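PDB 2Q9U: A-type flavoprotein, which scavenges oxygen in Giardia intestinalis, carrying a mu-oxo-diiron centre and FMN and probably passing electrons between them. Local coordinates for residues K300-T305 with L330-G335; K257-V262 with K401-Y406; G309-A314 with T337-K342. All blocks are in the same frame, centred on the assembly; numbering follows the deposited sequence.

Interaction 1 of 3, residues K300-T305 with L330-G335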
ATOM      1  N   LYS A 300      14.458  -0.169  -5.321  1.00 10.37           N
ATOM      2  CA  LYS A 300      14.587  -0.421  -6.751  1.00 10.75           C
ATOM      3  C   LYS A 300      15.433   0.668  -7.445  1.00 10.30           C
ATOM      4  O   LYS A 300      16.190   0.388  -8.387  1.00  9.73           O
ATOM      5  CB  LYS A 300      13.179  -0.583  -7.344  1.00 11.32           C
ATOM      6  CG  LYS A 300      12.567  -1.907  -6.792  1.00 15.31           C
ATOM      7  CD  LYS A 300      11.114  -2.151  -7.126  1.00 20.15           C
ATOM      8  CE  LYS A 300      10.637  -3.424  -6.392  1.00 17.72           C
ATOM      9  NZ  LYS A 300      10.579  -3.267  -4.877  1.00 17.95           N
ATOM     10  N   VAL A 301      15.310   1.900  -6.972  1.00  9.50           N
ATOM     11  CA  VAL A 301      16.167   2.984  -7.486  1.00  9.66           C
ATOM     12  C   VAL A 301      17.655   2.590  -7.284  1.00  8.87           C
ATOM     13  O   VAL A 301      18.498   2.714  -8.205  1.00  8.84           O
ATOM     14  CB  VAL A 301      15.810   4.348  -6.814  1.00 10.09           C
ATOM     15  CG1 VAL A 301      16.812   5.445  -7.181  1.00  9.64           C
ATOM     16  CG2 VAL A 301      14.363   4.797  -7.207  1.00 12.07           C
ATOM     17  N   ALA A 302      17.973   2.124  -6.082  1.00  8.95           N
ATOM     18  CA  ALA A 302      19.346   1.683  -5.760  1.00  9.49           C
ATOM     19  C   ALA A 302      19.732   0.512  -6.650  1.00 10.12           C
ATOM     20  O   ALA A 302      20.785   0.525  -7.267  1.00 10.27           O
ATOM     21  CB  ALA A 302      19.488   1.328  -4.267  1.00  9.09           C
ATOM     22  N   LEU A 303      18.860  -0.486  -6.749  1.00 10.47           N
ATOM     23  CA  LEU A 303      19.121  -1.628  -7.632  1.00 11.12           C
ATOM     24  C   LEU A 303      19.541  -1.226  -9.063  1.00 11.71           C
ATOM     25  O   LEU A 303      20.535  -1.744  -9.615  1.00 12.44           O
ATOM     26  CB  LEU A 303      17.876  -2.512  -7.698  1.00 10.27           C
ATOM     27  CG  LEU A 303      17.848  -3.681  -8.701  1.00 13.29           C
ATOM     28  CD1 LEU A 303      18.978  -4.713  -8.379  1.00 14.67           C
ATOM     29  CD2 LEU A 303      16.485  -4.351  -8.728  1.00 14.10           C
ATOM     30  N   HIS A 304      18.776  -0.328  -9.672  1.00 10.43           N
ATOM     31  CA  HIS A 304      18.979  -0.012 -11.070  1.00 11.36           C
ATOM     32  C   HIS A 304      20.110   0.958 -11.322  1.00 11.16           C
ATOM     33  O   HIS A 304      20.859   0.779 -12.267  1.00 11.66           O
ATOM     34  CB  HIS A 304      17.654   0.385 -11.767  1.00 10.39           C
ATOM     35  CG  HIS A 304      16.743  -0.786 -11.951  1.00 10.59           C
ATOM     36  ND1 HIS A 304      17.036  -1.812 -12.822  1.00 10.69           N
ATOM     37  CD2 HIS A 304      15.583  -1.130 -11.342  1.00 10.71           C
ATOM     38  CE1 HIS A 304      16.074  -2.721 -12.777  1.00 10.23           C
ATOM     39  NE2 HIS A 304      15.190  -2.336 -11.875  1.00 11.39           N
ATOM     40  N   THR A 305      20.250   1.954 -10.459  1.00 11.00           N
ATOM     41  CA  THR A 305      21.361   2.910 -10.560  1.00 11.87           C
ATOM     42  C   THR A 305      22.725   2.243 -10.312  1.00 12.40           C
ATOM     43  O   THR A 305      23.726   2.655 -10.914  1.00 12.23           O
ATOM     44  CB  THR A 305      21.183   4.132  -9.624  1.00 11.40           C
ATOM     45  OG1 THR A 305      21.039   3.708  -8.253  1.00 10.61           O
ATOM     46  CG2 THR A 305      19.944   4.965 -10.028  1.00 12.51           C
ATOM     47  N   LEU A 330      17.177  10.869  -4.421  1.00 11.36           N
ATOM     48  CA  LEU A 330      18.515  11.447  -4.472  1.00 11.95           C
ATOM     49  C   LEU A 330      19.299  11.330  -3.169  1.00 11.73           C
ATOM     50  O   LEU A 330      20.482  10.990  -3.206  1.00 11.94           O
ATOM     51  CB  LEU A 330      18.471  12.899  -4.970  1.00 11.87           C
ATOM     52  CG  LEU A 330      18.204  13.070  -6.473  1.00 12.95           C
ATOM     53  CD1 LEU A 330      17.804  14.521  -6.729  1.00 15.39           C
ATOM     54  CD2 LEU A 330      19.449  12.741  -7.320  1.00 13.38           C
ATOM     55  N   ASN A 331      18.660  11.611  -2.027  1.00 12.10           N
ATOM     56  CA  ASN A 331      19.266  11.362  -0.703  1.00 12.75           C
ATOM     57  C   ASN A 331      19.819   9.931  -0.615  1.00 12.11           C
ATOM     58  O   ASN A 331      20.976   9.698  -0.206  1.00 11.41           O
ATOM     59  CB  ASN A 331      18.232  11.619   0.415  1.00 12.55           C
ATOM     60  CG  ASN A 331      18.664  11.039   1.791  1.00 14.17           C
ATOM     61  OD1 ASN A 331      18.735   9.820   1.966  1.00 15.58           O
ATOM     62  ND2 ASN A 331      18.899  11.909   2.763  1.00 14.17           N
ATOM     63  N   TYR A 332      18.983   8.973  -1.013  1.00 11.56           N
ATOM     64  CA  TYR A 332      19.316   7.567  -0.854  1.00 10.95           C
ATOM     65  C   TYR A 332      20.511   7.220  -1.742  1.00 11.76           C
ATOM     66  O   TYR A 332      21.488   6.606  -1.274  1.00 11.54           O
ATOM     67  CB  TYR A 332      18.118   6.686  -1.235  1.00 10.39           C
ATOM     68  CG  TYR A 332      18.248   5.274  -0.738  1.00  9.83           C
ATOM     69  CD1 TYR A 332      18.574   5.003   0.603  1.00  9.41           C
ATOM     70  CD2 TYR A 332      18.046   4.207  -1.585  1.00  8.77           C
ATOM     71  CE1 TYR A 332      18.673   3.662   1.058  1.00 11.00           C
ATOM     72  CE2 TYR A 332      18.115   2.889  -1.135  1.00 11.06           C
ATOM     73  CZ  TYR A 332      18.426   2.623   0.188  1.00 11.03           C
ATOM     74  OH  TYR A 332      18.510   1.293   0.636  1.00 11.27           O
ATOM     75  N   VAL A 333      20.430   7.628  -3.007  1.00 11.20           N
ATOM     76  CA  VAL A 333      21.477   7.354  -3.989  1.00 12.91           C
ATOM     77  C   VAL A 333      22.813   8.037  -3.621  1.00 13.23           C
ATOM     78  O   VAL A 333      23.901   7.434  -3.783  1.00 13.55           O
ATOM     79  CB  VAL A 333      20.980   7.721  -5.428  1.00 13.16           C
ATOM     80  CG1 VAL A 333      22.135   7.874  -6.380  1.00 15.37           C
ATOM     81  CG2 VAL A 333      20.006   6.654  -5.933  1.00 14.91           C
ATOM     82  N   ARG A 334      22.724   9.275  -3.125  1.00 13.32           N
ATOM     83  CA  ARG A 334      23.887  10.026  -2.636  1.00 13.92           C
ATOM     84  C   ARG A 334      24.582   9.259  -1.505  1.00 13.04           C
ATOM     85  O   ARG A 334      25.789   9.051  -1.562  1.00 13.50           O
ATOM     86  CB  ARG A 334      23.480  11.435  -2.149  1.00 13.29           C
ATOM     87  CG  ARG A 334      24.622  12.275  -1.502  1.00 14.95           C
ATOM     88  CD  ARG A 334      24.123  13.661  -1.016  1.00 16.98           C
ATOM     89  NE  ARG A 334      23.426  13.575   0.290  1.00 26.29           N
ATOM     90  CZ  ARG A 334      22.152  13.886   0.529  1.00 27.67           C
ATOM     91  NH1 ARG A 334      21.350  14.328  -0.447  1.00 31.59           N
ATOM     92  NH2 ARG A 334      21.671  13.764   1.763  1.00 25.69           N
ATOM     93  N   GLY A 335      23.808   8.828  -0.505  1.00 12.00           N
ATOM     94  CA  GLY A 335      24.336   8.112   0.668  1.00 11.62           C
ATOM     95  C   GLY A 335      25.041   6.830   0.256  1.00 11.13           C
ATOM     96  O   GLY A 335      26.065   6.439   0.844  1.00 11.29           O
TER

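Interaction 2 of 3, residues K257-V262 with K401-Y406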
ATOM      1  N   LYS A 257      25.638  -1.644 -20.155  1.00 13.07           N
ATOM      2  CA  LYS A 257      25.235  -0.696 -21.180  1.00 14.14           C
ATOM      3  C   LYS A 257      23.736  -0.471 -20.924  1.00 12.52           C
ATOM      4  O   LYS A 257      22.878  -1.151 -21.501  1.00 13.06           O
ATOM      5  CB  LYS A 257      25.475  -1.278 -22.580  1.00 14.55           C
ATOM      6  CG  LYS A 257      26.958  -1.467 -22.944  1.00 16.80           C
ATOM      7  CD  LYS A 257      27.081  -1.986 -24.388  1.00 17.73           C
ATOM      8  CE  LYS A 257      28.493  -2.466 -24.715  1.00 24.73           C
ATOM      9  NZ  LYS A 257      28.578  -3.069 -26.093  1.00 28.64           N
ATOM     10  N   LYS A 258      23.454   0.436 -19.994  1.00 11.47           N
ATOM     11  CA  LYS A 258      22.117   0.537 -19.386  1.00 11.17           C
ATOM     12  C   LYS A 258      21.944   1.979 -18.918  1.00 10.77           C
ATOM     13  O   LYS A 258      22.855   2.567 -18.315  1.00 10.68           O
ATOM     14  CB  LYS A 258      21.971  -0.461 -18.209  1.00 11.44           C
ATOM     15  CG  LYS A 258      20.641  -0.297 -17.365  1.00 11.23           C
ATOM     16  CD  LYS A 258      20.640  -1.303 -16.223  1.00 11.75           C
ATOM     17  CE  LYS A 258      19.491  -1.061 -15.223  1.00 11.80           C
ATOM     18  NZ  LYS A 258      19.540  -2.229 -14.239  1.00 11.42           N
ATOM     19  N   VAL A 259      20.781   2.536 -19.247  1.00  9.93           N
ATOM     20  CA  VAL A 259      20.381   3.849 -18.790  1.00  9.89           C
ATOM     21  C   VAL A 259      19.121   3.690 -17.926  1.00  9.58           C
ATOM     22  O   VAL A 259      18.184   3.000 -18.331  1.00  9.82           O
ATOM     23  CB  VAL A 259      20.078   4.775 -19.982  1.00  8.91           C
ATOM     24  CG1 VAL A 259      19.614   6.183 -19.472  1.00 10.14           C
ATOM     25  CG2 VAL A 259      21.320   4.918 -20.855  1.00  9.50           C
ATOM     26  N   THR A 260      19.138   4.275 -16.731  1.00  9.76           N
ATOM     27  CA  THR A 260      17.917   4.345 -15.876  1.00 10.41           C
ATOM     28  C   THR A 260      17.434   5.787 -15.702  1.00 10.51           C
ATOM     29  O   THR A 260      18.247   6.664 -15.375  1.00  9.11           O
ATOM     30  CB  THR A 260      18.160   3.724 -14.489  1.00 10.52           C
ATOM     31  OG1 THR A 260      18.537   2.353 -14.655  1.00 10.63           O
ATOM     32  CG2 THR A 260      16.867   3.803 -13.582  1.00  9.96           C
ATOM     33  N   VAL A 261      16.122   6.023 -15.898  1.00 10.57           N
ATOM     34  CA  VAL A 261      15.529   7.334 -15.638  1.00 10.98           C
ATOM     35  C   VAL A 261      14.667   7.229 -14.366  1.00 10.35           C
ATOM     36  O   VAL A 261      13.858   6.312 -14.243  1.00 10.91           O
ATOM     37  CB  VAL A 261      14.676   7.844 -16.813  1.00 11.56           C
ATOM     38  CG1 VAL A 261      14.116   9.238 -16.487  1.00 13.02           C
ATOM     39  CG2 VAL A 261      15.539   7.911 -18.073  1.00 13.95           C
ATOM     40  N   VAL A 262      14.918   8.100 -13.401  1.00  9.62           N
ATOM     41  CA  VAL A 262      14.180   8.093 -12.141  1.00 10.14           C
ATOM     42  C   VAL A 262      13.405   9.412 -12.079  1.00 11.05           C
ATOM     43  O   VAL A 262      13.987  10.490 -12.256  1.00 10.61           O
ATOM     44  CB  VAL A 262      15.130   7.988 -10.917  1.00 10.95           C
ATOM     45  CG1 VAL A 262      14.340   8.031  -9.587  1.00 10.88           C
ATOM     46  CG2 VAL A 262      15.970   6.684 -10.997  1.00 10.96           C
ATOM     47  N   LYS A 401      24.990   6.845 -25.570  1.00 13.34           N
ATOM     48  CA  LYS A 401      26.409   6.881 -25.987  1.00 14.15           C
ATOM     49  C   LYS A 401      27.355   7.119 -24.816  1.00 13.79           C
ATOM     50  O   LYS A 401      28.391   6.466 -24.748  1.00 13.85           O
ATOM     51  CB  LYS A 401      26.690   7.930 -27.074  1.00 14.06           C
ATOM     52  CG  LYS A 401      26.054   7.592 -28.430  1.00 18.07           C
ATOM     53  CD  LYS A 401      26.167   8.784 -29.362  1.00 22.16           C
ATOM     54  CE  LYS A 401      25.534   8.499 -30.721  1.00 26.97           C
ATOM     55  NZ  LYS A 401      25.423   9.783 -31.528  1.00 27.54           N
ATOM     56  N   ARG A 402      27.028   8.073 -23.933  1.00 13.91           N
ATOM     57  CA  ARG A 402      27.828   8.312 -22.730  1.00 13.20           C
ATOM     58  C   ARG A 402      27.840   7.141 -21.750  1.00 13.28           C
ATOM     59  O   ARG A 402      28.855   6.897 -21.112  1.00 13.14           O
ATOM     60  CB  ARG A 402      27.385   9.579 -22.011  1.00 14.21           C
ATOM     61  CG  ARG A 402      27.746  10.872 -22.756  1.00 13.23           C
ATOM     62  CD  ARG A 402      26.993  12.051 -22.125  1.00 15.31           C
ATOM     63  NE  ARG A 402      27.251  13.327 -22.808  1.00 16.39           N
ATOM     64  CZ  ARG A 402      28.348  14.061 -22.635  1.00 17.70           C
ATOM     65  NH1 ARG A 402      29.303  13.644 -21.822  1.00 16.11           N
ATOM     66  NH2 ARG A 402      28.492  15.207 -23.298  1.00 20.08           N
ATOM     67  N   ALA A 403      26.717   6.432 -21.640  1.00 12.58           N
ATOM     68  CA  ALA A 403      26.662   5.197 -20.852  1.00 12.79           C
ATOM     69  C   ALA A 403      27.625   4.138 -21.436  1.00 13.42           C
ATOM     70  O   ALA A 403      28.381   3.502 -20.708  1.00 13.78           O
ATOM     71  CB  ALA A 403      25.256   4.653 -20.834  1.00 12.73           C
ATOM     72  N   ILE A 404      27.601   3.978 -22.752  1.00 13.52           N
ATOM     73  CA  ILE A 404      28.447   2.979 -23.414  1.00 13.57           C
ATOM     74  C   ILE A 404      29.912   3.354 -23.188  1.00 14.02           C
ATOM     75  O   ILE A 404      30.734   2.492 -22.841  1.00 13.95           O
ATOM     76  CB  ILE A 404      28.071   2.835 -24.890  1.00 13.84           C
ATOM     77  CG1 ILE A 404      26.691   2.143 -25.015  1.00 13.09           C
ATOM     78  CG2 ILE A 404      29.166   2.034 -25.656  1.00 15.91           C
ATOM     79  CD1 ILE A 404      26.001   2.360 -26.369  1.00 16.58           C
ATOM     80  N   ALA A 405      30.219   4.644 -23.323  1.00 13.70           N
ATOM     81  CA  ALA A 405      31.592   5.145 -23.107  1.00 14.12           C
ATOM     82  C   ALA A 405      32.060   4.914 -21.674  1.00 14.87           C
ATOM     83  O   ALA A 405      33.205   4.505 -21.429  1.00 13.85           O
ATOM     84  CB  ALA A 405      31.693   6.629 -23.465  1.00 14.58           C
ATOM     85  N   TYR A 406      31.167   5.178 -20.720  1.00 14.35           N
ATOM     86  CA  TYR A 406      31.497   5.014 -19.316  1.00 14.57           C
ATOM     87  C   TYR A 406      31.813   3.548 -19.007  1.00 15.27           C
ATOM     88  O   TYR A 406      32.769   3.244 -18.275  1.00 15.33           O
ATOM     89  CB  TYR A 406      30.333   5.537 -18.444  1.00 14.06           C
ATOM     90  CG  TYR A 406      30.536   5.264 -16.985  1.00 13.85           C
ATOM     91  CD1 TYR A 406      31.209   6.168 -16.175  1.00 13.01           C
ATOM     92  CD2 TYR A 406      30.068   4.072 -16.415  1.00 14.29           C
ATOM     93  CE1 TYR A 406      31.414   5.897 -14.818  1.00 12.89           C
ATOM     94  CE2 TYR A 406      30.256   3.804 -15.083  1.00 14.11           C
ATOM     95  CZ  TYR A 406      30.927   4.708 -14.293  1.00 13.66           C
ATOM     96  OH  TYR A 406      31.073   4.382 -12.977  1.00 14.85           O
TER

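Interaction 3 of 3, residues G309-A314 with T337-K342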
ATOM      1  N   GLY A 309      25.102   2.510 -16.651  1.00 12.11           N
ATOM      2  CA  GLY A 309      26.249   3.235 -17.179  1.00 11.25           C
ATOM      3  C   GLY A 309      25.958   4.723 -17.203  1.00 11.36           C
ATOM      4  O   GLY A 309      26.875   5.523 -17.279  1.00 11.66           O
ATOM      5  N   ALA A 310      24.676   5.081 -17.100  1.00 10.81           N
ATOM      6  CA  ALA A 310      24.252   6.473 -17.042  1.00 10.79           C
ATOM      7  C   ALA A 310      22.842   6.574 -16.457  1.00 10.73           C
ATOM      8  O   ALA A 310      22.029   5.645 -16.581  1.00  9.32           O
ATOM      9  CB  ALA A 310      24.266   7.128 -18.456  1.00  8.67           C
ATOM     10  N   VAL A 311      22.546   7.734 -15.889  1.00 11.12           N
ATOM     11  CA  VAL A 311      21.220   7.958 -15.281  1.00 11.26           C
ATOM     12  C   VAL A 311      20.625   9.309 -15.678  1.00 12.07           C
ATOM     13  O   VAL A 311      21.340  10.240 -16.081  1.00 11.47           O
ATOM     14  CB  VAL A 311      21.255   7.853 -13.716  1.00 11.23           C
ATOM     15  CG1 VAL A 311      21.666   6.457 -13.275  1.00 11.67           C
ATOM     16  CG2 VAL A 311      22.180   8.947 -13.056  1.00 12.04           C
ATOM     17  N   ALA A 312      19.310   9.405 -15.546  1.00 11.66           N
ATOM     18  CA  ALA A 312      18.633  10.710 -15.570  1.00 12.00           C
ATOM     19  C   ALA A 312      17.640  10.815 -14.403  1.00 12.42           C
ATOM     20  O   ALA A 312      16.997   9.817 -14.029  1.00 12.95           O
ATOM     21  CB  ALA A 312      17.918  10.928 -16.928  1.00 11.82           C
ATOM     22  N   PHE A 313      17.555  12.013 -13.817  1.00 11.83           N
ATOM     23  CA  PHE A 313      16.568  12.308 -12.794  1.00 11.41           C
ATOM     24  C   PHE A 313      15.695  13.472 -13.234  1.00 11.92           C
ATOM     25  O   PHE A 313      16.186  14.484 -13.776  1.00 11.43           O
ATOM     26  CB  PHE A 313      17.237  12.642 -11.472  1.00 11.27           C
ATOM     27  CG  PHE A 313      17.695  11.423 -10.697  1.00 11.71           C
ATOM     28  CD1 PHE A 313      18.809  10.680 -11.130  1.00 11.48           C
ATOM     29  CD2 PHE A 313      17.021  11.015  -9.559  1.00 12.68           C
ATOM     30  CE1 PHE A 313      19.251   9.546 -10.428  1.00 13.89           C
ATOM     31  CE2 PHE A 313      17.478   9.886  -8.820  1.00  9.59           C
ATOM     32  CZ  PHE A 313      18.586   9.148  -9.273  1.00 11.41           C
ATOM     33  N   ALA A 314      14.403  13.347 -12.970  1.00 11.12           N
ATOM     34  CA  ALA A 314      13.459  14.323 -13.492  1.00 11.66           C
ATOM     35  C   ALA A 314      12.337  14.569 -12.509  1.00 11.46           C
ATOM     36  O   ALA A 314      11.940  13.671 -11.779  1.00  9.27           O
ATOM     37  CB  ALA A 314      12.907  13.862 -14.821  1.00 11.55           C
ATOM     38  N   THR A 337      26.388   6.258  -2.768  1.00 12.24           N
ATOM     39  CA  THR A 337      27.466   6.594  -3.750  1.00 12.49           C
ATOM     40  C   THR A 337      27.331   5.904  -5.124  1.00 13.11           C
ATOM     41  O   THR A 337      28.267   5.923  -5.934  1.00 12.40           O
ATOM     42  CB  THR A 337      28.939   6.330  -3.185  1.00 13.99           C
ATOM     43  OG1 THR A 337      29.229   4.913  -3.196  1.00 14.67           O
ATOM     44  CG2 THR A 337      29.105   6.871  -1.769  1.00 13.87           C
ATOM     45  N   LEU A 338      26.144   5.351  -5.395  1.00 11.58           N
ATOM     46  CA  LEU A 338      25.880   4.520  -6.573  1.00 12.13           C
ATOM     47  C   LEU A 338      26.088   5.193  -7.922  1.00 12.50           C
ATOM     48  O   LEU A 338      26.327   4.515  -8.902  1.00 13.01           O
ATOM     49  CB  LEU A 338      24.446   3.995  -6.512  1.00 12.38           C
ATOM     50  CG  LEU A 338      24.161   3.164  -5.255  1.00 11.42           C
ATOM     51  CD1 LEU A 338      22.645   2.884  -5.155  1.00 12.26           C
ATOM     52  CD2 LEU A 338      24.968   1.890  -5.250  1.00 12.90           C
ATOM     53  N   ILE A 339      25.989   6.515  -7.986  1.00 12.62           N
ATOM     54  CA  ILE A 339      26.193   7.176  -9.285  1.00 12.01           C
ATOM     55  C   ILE A 339      27.408   8.098  -9.321  1.00 12.64           C
ATOM     56  O   ILE A 339      27.587   8.881 -10.266  1.00 12.15           O
ATOM     57  CB  ILE A 339      24.924   7.913  -9.807  1.00 13.11           C
ATOM     58  CG1 ILE A 339      24.593   9.147  -8.941  1.00 12.05           C
ATOM     59  CG2 ILE A 339      23.724   6.926  -9.990  1.00 10.00           C
ATOM     60  CD1 ILE A 339      23.457  10.028  -9.493  1.00 12.23           C
ATOM     61  N   LYS A 340      28.266   7.993  -8.314  1.00 12.44           N
ATOM     62  CA  LYS A 340      29.493   8.791  -8.302  1.00 13.93           C
ATOM     63  C   LYS A 340      30.274   8.522  -9.604  1.00 13.80           C
ATOM     64  O   LYS A 340      30.485   7.359  -9.966  1.00 13.64           O
ATOM     65  CB  LYS A 340      30.314   8.437  -7.060  1.00 14.03           C
ATOM     66  CG  LYS A 340      31.640   9.122  -6.926  1.00 16.76           C
ATOM     67  CD  LYS A 340      32.350   8.592  -5.671  1.00 23.09           C
ATOM     68  CE  LYS A 340      31.665   9.065  -4.382  1.00 28.94           C
ATOM     69  NZ  LYS A 340      32.146  10.426  -4.000  1.00 33.01           N
ATOM     70  N   GLY A 341      30.665   9.592 -10.301  1.00 14.19           N
ATOM     71  CA  GLY A 341      31.409   9.505 -11.563  1.00 14.29           C
ATOM     72  C   GLY A 341      30.602   9.187 -12.818  1.00 14.38           C
ATOM     73  O   GLY A 341      31.160   9.204 -13.913  1.00 13.75           O
ATOM     74  N   LYS A 342      29.296   8.915 -12.668  1.00 12.89           N
ATOM     75  CA  LYS A 342      28.462   8.426 -13.786  1.00 13.44           C
ATOM     76  C   LYS A 342      27.810   9.576 -14.552  1.00 12.81           C
ATOM     77  O   LYS A 342      27.402  10.566 -13.938  1.00 12.95           O
ATOM     78  CB  LYS A 342      27.367   7.464 -13.298  1.00 11.80           C
ATOM     79  CG  LYS A 342      27.921   6.235 -12.573  1.00 12.80           C
ATOM     80  CD  LYS A 342      26.862   5.155 -12.483  1.00 10.22           C
ATOM     81  CE  LYS A 342      27.384   3.877 -11.848  1.00 11.58           C
ATOM     82  NZ  LYS A 342      26.331   2.822 -11.821  1.00 12.74           N
TER

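Interaction 1 of 3, residues K300-T305 with L330-G335
The Y332 ring meets A302 obliquely: methyl CB of A302 lies 3.8 Å from Y332 CE2 and rather farther, at 4.2 Å, from Y332 CD2, so the CD2-CE2 bond of the ring carries the contact. It joins two adjacent helices on one face of the flavodoxin-like parallel sheet. Y332 CG is anti to the backbone N (chi1 -164°), which swings the ring toward helix 298-306, while its OH is hydrogen-bonded to N202 OD1 on helix 189-204. P324 of the second subunit also packs on the Y332 side chain. The H304 imidazole takes no part in the contact across to 330-335; L303 CG stands 4.3 Å above one of its faces, over the centre.

The short helical segments cross at -48° with axes 9.9 Å apart, and the close approach of A302 CA to V333 CA, 6.3 Å, is consistent with the small alanine at the crossing. Beside the tyrosine, V333 CG2 is the shared atom: V301 CG1 touches it at 3.6 Å, the two valines crossing at about a right angle, while T305 OG1 meets it tip to tip. No hydrogen bond joins the two segments.

T305 nevertheless presents a hydroxyl to a buried interface, and its torsion explains how. With OG1 placed between the backbone N and the carbonyl carbon (chi1 57°), the hydroxyl folds back onto its own helix. V301 O thus accepts the hydroxyl in addition to the helical bond from T305 N; the two arrive from opposite faces of the carbonyl plane, and the hydroxyl bond measures 2.7 Å from T305 OG1 to V301 O.

Interaction 2 of 3, residues K257-V262 with K401-Y406
K258 has its NZ gripped by two groups, a salt bridge to D307 OD1 and a hydrogen bond to H304 ND1, while its backbone O lies 4.1 Å from A403 CB. The side chain leaves the strand away from segment 401-406 and runs fully extended, so the buried amine is satisfied on the far side of the sheet from this contact; the D307 carboxylate would be expected to favour the charged form of the amine.

Across the contact itself the interaction is apolar. V259 CG2 touches A403 CB at 3.9 Å. With CG1 anti to the backbone N (chi1 179°), V259 puts CG2 beside that N, from where it reaches the helix. At the exposed margin, the extended K257 chain crosses I404 obliquely, and its CG and CD are equally far, 4.2 Å, from I404 CG1. The CA atoms of K257 and I404 are only 5.4 Å apart, evidence that the helix comes in close at K257.

Strand 258-263 is hydrogen-bonded between strands 287-292 and 310-314. Helix 386-409 packs on it through A403, which also touches A310, while helix 269-283 takes the neighbouring part of the same face, meeting V259 and V261.

Interaction 3 of 3, residues G309-A314 with T337-K342
Apolar contacts bring V311 and I339 together. V311 CG1 lies 3.9 Å from I339 CG2, and V311 CG2 is as close to I339 CD1, so both valine methyls press on the isoleucine. I339 holds CG1 between its backbone N and carbonyl carbon (chi1 69°), with CD1 extended beyond it; this carries CD1 on toward F313, whose CE1 it approaches obliquely at 4.3 Å. V311 CG2 itself sits at the edge of the F313 ring, in its plane. K342 CB packs loosely, 4.5 Å from G309 O.

Polar contacts gather at K342 NZ, with partners just outside the two segments: it is hydrogen-bonded to three backbone carbonyls, those of T305, Y306 and S308. The amine thus meets the C-terminal end of helix 298-306, where the helix dipole would probably favour its positive charge.

Backbone bonds shape the loop. A type I turn closes through K340 N to T337 O at 3.2 Å, and an overlapping type II turn through K342 N to I339 O at 2.9 Å, with G341 at positive phi (79°).

These features mark the return of a beta-alpha-beta crossover: strand 310-314, helix 324-336 and parallel strand 344-350, a unit characteristic of the flavodoxin-like fold.

All three contacts belong to the flavodoxin-like domain. Interaction 2 closes the longest loop, from the first strand of its parallel sheet to the last helix, and spans both others; interactions 1 and 3 alternate along the chain, in the order 300-305, 309-314, 330-335, 337-342. Centres of interactions 1 and 3, and of 2 and 3, are 9 Å apart, those of 1 and 2 15 Å. Neighbouring strands 258-263 and 310-314 join 2 to 3, as V262 N to A312 O (2.8 Å) attests. Interactions 1 and 2 pack helices on opposite sheet faces: L330 touches F313 on one, A403 touches A310 on the other. Together they tie helices on both faces to the parallel sheet of the alpha/beta/alpha sandwich, the domain that binds FMN.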